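Local coordinates for major royal jelly protein 1 (Apis mellifera, PDB 5YYL), which is the most abundant protein of royal jelly, probably nourishes developing bee larvae, and binds sterols such as 24-methylenecholesterol, at residues Val316-Leu321 against Met357-Ala362; Lys29-Leu34 against Asn408-Asn413. All blocks are in the same frame, centred on the assembly; numbering follows the deposited sequence.

Contact 1: Val316-Leu321 against Met357-Ala362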
loop_
_atom_site.group_PDB
_atom_site.type_symbol
_atom_site.label_atom_id
_atom_site.label_comp_id
_atom_site.label_asym_id
_atom_site.label_seq_id
_atom_site.Cartn_x
_atom_site.Cartn_y
_atom_site.Cartn_z
ATOM N N VAL A 316 5.297 -35.761 12.016
ATOM C CA VAL A 316 4.044 -36.510 11.877
ATOM C C VAL A 316 4.082 -37.344 10.593
ATOM O O VAL A 316 4.263 -36.790 9.497
ATOM C CB VAL A 316 2.841 -35.564 11.792
ATOM C CG1 VAL A 316 1.540 -36.356 11.791
ATOM C CG2 VAL A 316 2.874 -34.565 12.951
ATOM N N LEU A 317 3.922 -38.665 10.728
ATOM C CA LEU A 317 3.867 -39.597 9.582
ATOM C C LEU A 317 2.416 -39.774 9.158
ATOM O O LEU A 317 1.585 -40.165 9.972
ATOM C CB LEU A 317 4.416 -40.975 9.947
ATOM C CG LEU A 317 4.232 -42.127 8.927
ATOM C CD1 LEU A 317 5.305 -42.112 7.844
ATOM C CD2 LEU A 317 4.200 -43.498 9.608
ATOM N N PHE A 318 2.137 -39.518 7.882
ATOM C CA PHE A 318 0.837 -39.773 7.291
ATOM C C PHE A 318 0.945 -40.964 6.366
ATOM O O PHE A 318 1.999 -41.197 5.763
ATOM C CB PHE A 318 0.348 -38.566 6.515
ATOM C CG PHE A 318 -0.040 -37.420 7.385
ATOM C CD1 PHE A 318 -1.352 -37.275 7.806
ATOM C CD2 PHE A 318 0.908 -36.487 7.787
ATOM C CE1 PHE A 318 -1.719 -36.224 8.624
ATOM C CE2 PHE A 318 0.551 -35.432 8.604
ATOM C CZ PHE A 318 -0.765 -35.302 9.027
ATOM N N PHE A 319 -0.156 -41.708 6.260
ATOM C CA PHE A 319 -0.210 -42.889 5.419
ATOM C C PHE A 319 -1.626 -43.271 5.031
ATOM O O PHE A 319 -2.553 -43.153 5.823
ATOM C CB PHE A 319 0.476 -44.060 6.117
ATOM C CG PHE A 319 -0.040 -44.339 7.494
ATOM C CD1 PHE A 319 -1.137 -45.162 7.680
ATOM C CD2 PHE A 319 0.593 -43.794 8.616
ATOM C CE1 PHE A 319 -1.616 -45.421 8.951
ATOM C CE2 PHE A 319 0.122 -44.055 9.893
ATOM C CZ PHE A 319 -0.983 -44.871 10.059
ATOM N N GLY A 320 -1.780 -43.754 3.805
ATOM C CA GLY A 320 -3.061 -44.166 3.297
ATOM C C GLY A 320 -3.395 -45.576 3.751
ATOM O O GLY A 320 -2.553 -46.463 3.714
ATOM N N LEU A 321 -4.650 -45.771 4.147
ATOM C CA LEU A 321 -5.130 -47.042 4.621
ATOM C C LEU A 321 -6.029 -47.618 3.532
ATOM O O LEU A 321 -7.148 -47.182 3.360
ATOM C CB LEU A 321 -5.868 -46.834 5.939
ATOM C CG LEU A 321 -4.935 -46.476 7.112
ATOM C CD1 LEU A 321 -5.609 -45.635 8.176
ATOM C CD2 LEU A 321 -4.341 -47.716 7.754
ATOM N N MET A 357 1.592 -38.732 -1.770
ATOM C CA MET A 357 1.479 -37.645 -0.809
ATOM C C MET A 357 2.770 -36.861 -0.704
ATOM O O MET A 357 3.855 -37.440 -0.755
ATOM C CB MET A 357 1.129 -38.191 0.560
ATOM C CG MET A 357 -0.291 -38.669 0.625
ATOM S SD MET A 357 -0.689 -39.299 2.262
ATOM C CE MET A 357 -2.424 -38.895 2.142
ATOM N N LYS A 358 2.652 -35.546 -0.588
ATOM C CA LYS A 358 3.800 -34.678 -0.349
ATOM C C LYS A 358 3.403 -33.625 0.673
ATOM O O LYS A 358 2.224 -33.306 0.803
ATOM C CB LYS A 358 4.252 -33.990 -1.640
ATOM C CG LYS A 358 4.517 -34.921 -2.808
ATOM C CD LYS A 358 5.781 -35.722 -2.597
ATOM C CE LYS A 358 5.957 -36.800 -3.651
ATOM N NZ LYS A 358 6.372 -36.214 -4.964
ATOM N N ILE A 359 4.382 -33.090 1.395
ATOM C CA ILE A 359 4.147 -32.015 2.339
ATOM C C ILE A 359 5.071 -30.854 2.036
ATOM O O ILE A 359 6.271 -31.015 1.920
ATOM C CB ILE A 359 4.278 -32.488 3.815
ATOM C CG1 ILE A 359 3.094 -33.419 4.133
ATOM C CG2 ILE A 359 4.279 -31.297 4.784
ATOM C CD1 ILE A 359 3.018 -33.925 5.550
ATOM N N LYS A 360 4.471 -29.677 1.958
ATOM C CA LYS A 360 5.143 -28.433 1.621
ATOM C C LYS A 360 4.943 -27.441 2.745
ATOM O O LYS A 360 3.990 -27.551 3.491
ATOM C CB LYS A 360 4.524 -27.879 0.324
ATOM C CG LYS A 360 4.629 -28.829 -0.874
ATOM C CD LYS A 360 6.065 -28.966 -1.391
ATOM C CE LYS A 360 6.259 -30.267 -2.156
ATOM N NZ LYS A 360 7.569 -30.289 -2.853
ATOM N N GLU A 361 5.850 -26.482 2.851
ATOM C CA GLU A 361 5.727 -25.353 3.768
ATOM C C GLU A 361 5.284 -24.108 2.992
ATOM O O GLU A 361 5.750 -23.864 1.875
ATOM C CB GLU A 361 7.054 -25.088 4.456
ATOM C CG GLU A 361 7.495 -26.170 5.405
ATOM C CD GLU A 361 8.902 -25.902 5.913
ATOM O OE1 GLU A 361 9.054 -25.671 7.139
ATOM O OE2 GLU A 361 9.852 -25.898 5.080
ATOM N N ALA A 362 4.408 -23.308 3.589
ATOM C CA ALA A 362 3.938 -22.079 2.957
ATOM C C ALA A 362 5.120 -21.149 2.746
ATOM O O ALA A 362 6.056 -21.178 3.524
ATOM C CB ALA A 362 2.876 -21.404 3.812
#

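Contact 2: Lys29-Leu34 against Asn408-Asn413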
loop_
_atom_site.group_PDB
_atom_site.type_symbol
_atom_site.label_atom_id
_atom_site.label_comp_id
_atom_site.label_asym_id
_atom_site.label_seq_id
_atom_site.Cartn_x
_atom_site.Cartn_y
_atom_site.Cartn_z
ATOM N N LYS A 29 -14.983 -37.445 6.490
ATOM C CA LYS A 29 -14.286 -36.125 6.408
ATOM C C LYS A 29 -13.336 -36.104 5.219
ATOM O O LYS A 29 -12.431 -36.911 5.163
ATOM C CB LYS A 29 -13.507 -35.762 7.671
ATOM C CG LYS A 29 -12.418 -34.696 7.451
ATOM C CD LYS A 29 -11.946 -34.059 8.750
ATOM C CE LYS A 29 -10.518 -33.519 8.657
ATOM N NZ LYS A 29 -10.087 -32.726 9.858
ATOM N N SER A 30 -13.654 -35.272 4.239
ATOM C CA SER A 30 -12.919 -35.207 2.996
ATOM C C SER A 30 -11.974 -34.014 3.089
ATOM O O SER A 30 -12.129 -33.127 3.928
ATOM C CB SER A 30 -13.888 -35.058 1.808
ATOM N N LEU A 31 -11.004 -33.986 2.183
ATOM C CA LEU A 31 -10.062 -32.894 2.071
ATOM C C LEU A 31 -10.397 -32.061 0.840
ATOM O O LEU A 31 -10.729 -32.613 -0.204
ATOM C CB LEU A 31 -8.658 -33.465 1.953
ATOM C CG LEU A 31 -7.919 -33.743 3.249
ATOM C CD1 LEU A 31 -8.792 -34.407 4.293
ATOM C CD2 LEU A 31 -6.690 -34.575 2.949
ATOM N N PRO A 32 -10.308 -30.725 0.952
ATOM C CA PRO A 32 -10.595 -29.912 -0.222
ATOM C C PRO A 32 -9.789 -30.275 -1.481
ATOM O O PRO A 32 -8.563 -30.418 -1.462
ATOM C CB PRO A 32 -10.228 -28.488 0.221
ATOM C CG PRO A 32 -9.430 -28.641 1.438
ATOM C CD PRO A 32 -9.929 -29.888 2.101
ATOM N N ILE A 33 -10.525 -30.398 -2.572
ATOM C CA ILE A 33 -9.972 -30.678 -3.877
ATOM C C ILE A 33 -9.305 -29.442 -4.443
ATOM O O ILE A 33 -9.858 -28.361 -4.400
ATOM C CB ILE A 33 -11.064 -31.215 -4.811
ATOM C CG1 ILE A 33 -11.314 -32.697 -4.483
ATOM C CG2 ILE A 33 -10.653 -31.045 -6.252
ATOM C CD1 ILE A 33 -12.760 -33.149 -4.600
ATOM N N LEU A 34 -8.102 -29.653 -4.963
ATOM C CA LEU A 34 -7.310 -28.655 -5.661
ATOM C C LEU A 34 -7.477 -28.834 -7.176
ATOM O O LEU A 34 -7.563 -27.852 -7.902
ATOM C CB LEU A 34 -5.853 -28.828 -5.257
ATOM C CG LEU A 34 -4.852 -27.762 -5.648
ATOM C CD1 LEU A 34 -5.155 -26.449 -4.974
ATOM C CD2 LEU A 34 -3.437 -28.185 -5.322
ATOM N N ASN A 408 -1.520 -29.035 10.477
ATOM C CA ASN A 408 -1.851 -28.781 11.872
ATOM C C ASN A 408 -3.364 -28.855 12.095
ATOM O O ASN A 408 -3.798 -29.475 13.058
ATOM C CB ASN A 408 -1.283 -27.429 12.328
ATOM C CG ASN A 408 -1.533 -27.145 13.797
ATOM O OD1 ASN A 408 -2.628 -26.726 14.172
ATOM N N GLU A 409 -4.153 -28.259 11.204
ATOM C CA GLU A 409 -5.626 -28.351 11.261
ATOM C C GLU A 409 -6.160 -29.805 11.194
ATOM O O GLU A 409 -7.216 -30.120 11.739
ATOM C CB GLU A 409 -6.268 -27.501 10.148
ATOM C CG GLU A 409 -7.670 -26.978 10.458
ATOM C CD GLU A 409 -8.199 -25.903 9.480
ATOM O OE1 GLU A 409 -9.436 -25.884 9.232
ATOM O OE2 GLU A 409 -7.416 -25.060 8.970
ATOM N N LEU A 410 -5.428 -30.691 10.529
ATOM C CA LEU A 410 -5.865 -32.073 10.310
ATOM C C LEU A 410 -5.697 -32.897 11.591
ATOM O O LEU A 410 -6.547 -33.712 11.922
ATOM C CB LEU A 410 -5.052 -32.661 9.137
ATOM C CG LEU A 410 -5.486 -33.831 8.252
ATOM C CD1 LEU A 410 -6.937 -33.760 7.833
ATOM C CD2 LEU A 410 -4.595 -33.892 7.024
ATOM N N ILE A 411 -4.624 -32.643 12.323
ATOM C CA ILE A 411 -4.250 -33.417 13.500
ATOM C C ILE A 411 -4.548 -32.745 14.858
ATOM O O ILE A 411 -4.427 -33.396 15.890
ATOM C CB ILE A 411 -2.753 -33.798 13.474
ATOM C CG1 ILE A 411 -1.850 -32.554 13.633
ATOM C CG2 ILE A 411 -2.437 -34.571 12.213
ATOM C CD1 ILE A 411 -0.375 -32.813 13.396
ATOM N N LEU A 412 -4.949 -31.471 14.853
ATOM C CA LEU A 412 -5.210 -30.708 16.078
ATOM C C LEU A 412 -6.214 -31.418 16.965
ATOM O O LEU A 412 -7.232 -31.893 16.472
ATOM C CB LEU A 412 -5.775 -29.311 15.744
ATOM C CG LEU A 412 -5.953 -28.331 16.921
ATOM C CD1 LEU A 412 -4.608 -27.944 17.522
ATOM C CD2 LEU A 412 -6.701 -27.103 16.436
ATOM N N ASN A 413 -5.936 -31.449 18.270
ATOM C CA ASN A 413 -6.746 -32.185 19.255
ATOM C C ASN A 413 -6.883 -33.691 18.916
ATOM O O ASN A 413 -7.977 -34.273 19.057
ATOM C CB ASN A 413 -8.154 -31.553 19.404
ATOM C CG ASN A 413 -8.119 -30.051 19.640
ATOM O OD1 ASN A 413 -7.212 -29.538 20.267
ATOM N ND2 ASN A 413 -9.127 -29.343 19.141
#

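Contact 1: Val316-Leu321 against Met357-Ala362
F318 meets I359 and M357 in a contact made wholly of apolar side chains. CD2 of the F318 ring lies 4.0 Å from CD1 of I359, whose methyl approaches the ring obliquely while the two side chains cross at about a right angle. In I359 the CG1 branch stands beside the backbone N (chi1 -69°); this placement, with CD1 anti along the chain, carries the longer arm of the beta-branched residue to the ring. M357 meets the base of the phenylalanine instead of its ring: SD is 4.4 Å from CB of F318. A flexible, unbranched thioether suits this place, since it can lie along the apolar surfaces that V310, L327 and V380 also offer.

The backbones form their hydrogen bonds elsewhere. F318 pairs with V310 and L317 with W330 within their own antiparallel sheet. The charged groups of 357-361 are engaged elsewhere too: K358 and K360, which take no part in the apolar contact, both form salt bridges with D70.

Strands 316-321 and 353-361 thus belong to different sheets, brought together by inward-facing apolar residues. The first sheet is four-stranded and antiparallel, the second a mixed one completed by strands from both ends of the chain; packing of neighbouring sheets through apolar side chains is consistent with adjacent blades of a beta-propeller, the fold class of this family.

Contact 2: Lys29-Leu34 against Asn408-Asn413
L410 holds out one methyl, CD1, to both K29 and L31. The aliphatic part of K29 makes the closer approach: CE of K29 is 3.7 Å from CD1 of L410, with the two side chains slanting across each other. L31 comes in at about a right angle to L410, and their CD1 methyls meet at 4.0 Å. The first torsion of L410, with CG anti to the backbone N (chi1 -157°), helps to carry the branched end out from the helix to this meeting point, and leucine supplies methyls without bulk at CB.

K29 suits a partly exposed place at the subunit interface because its long chain is greasy up to CE and charged at the tip. Extended beyond CG, it carries NZ past the leucine towards the last turn of the helix, where NZ stands 4.3 Å from the carbonyl O of E409. The carboxylate of E409 is farther away, with OE1 6.9 Å from NZ, too far for a salt bridge, although the opposite charges probably attract weakly. NZ also makes a weak hydrogen bond to N413 of the second subunit, but the lysine is poorly ordered and its exact position is less certain.

The N-terminal segment 29-34 passes alongside strand 400-406, on which L31 packs against M403 and A405, while K29 pairs through its backbone with Q346. Short helix 407-411 directly follows that strand and also packs on strand 316-321. The residues after the helix face the second subunit, where L412 meets its counterpart.

How the contacts relate
Helix 407-411 joins the two contacts: the ring of F318 from contact 1 packs on L410 and I411 of contact 2, with F318 CZ 3.7 Å from I411 CG2, and V316 also touches I411. Their centres are about 11 Å apart. Contact 1 is the more deeply buried, about 10 Å from the centre of the chain against about 19 Å for contact 2, and is entirely apolar between two strands. Contact 2 joins a coil near the N-terminus to a helix and mixes leucines with a lysine whose amine lies near the second subunit, consistent with its partly buried position. Both reach the sheet that contains strands 353-361 and 400-406.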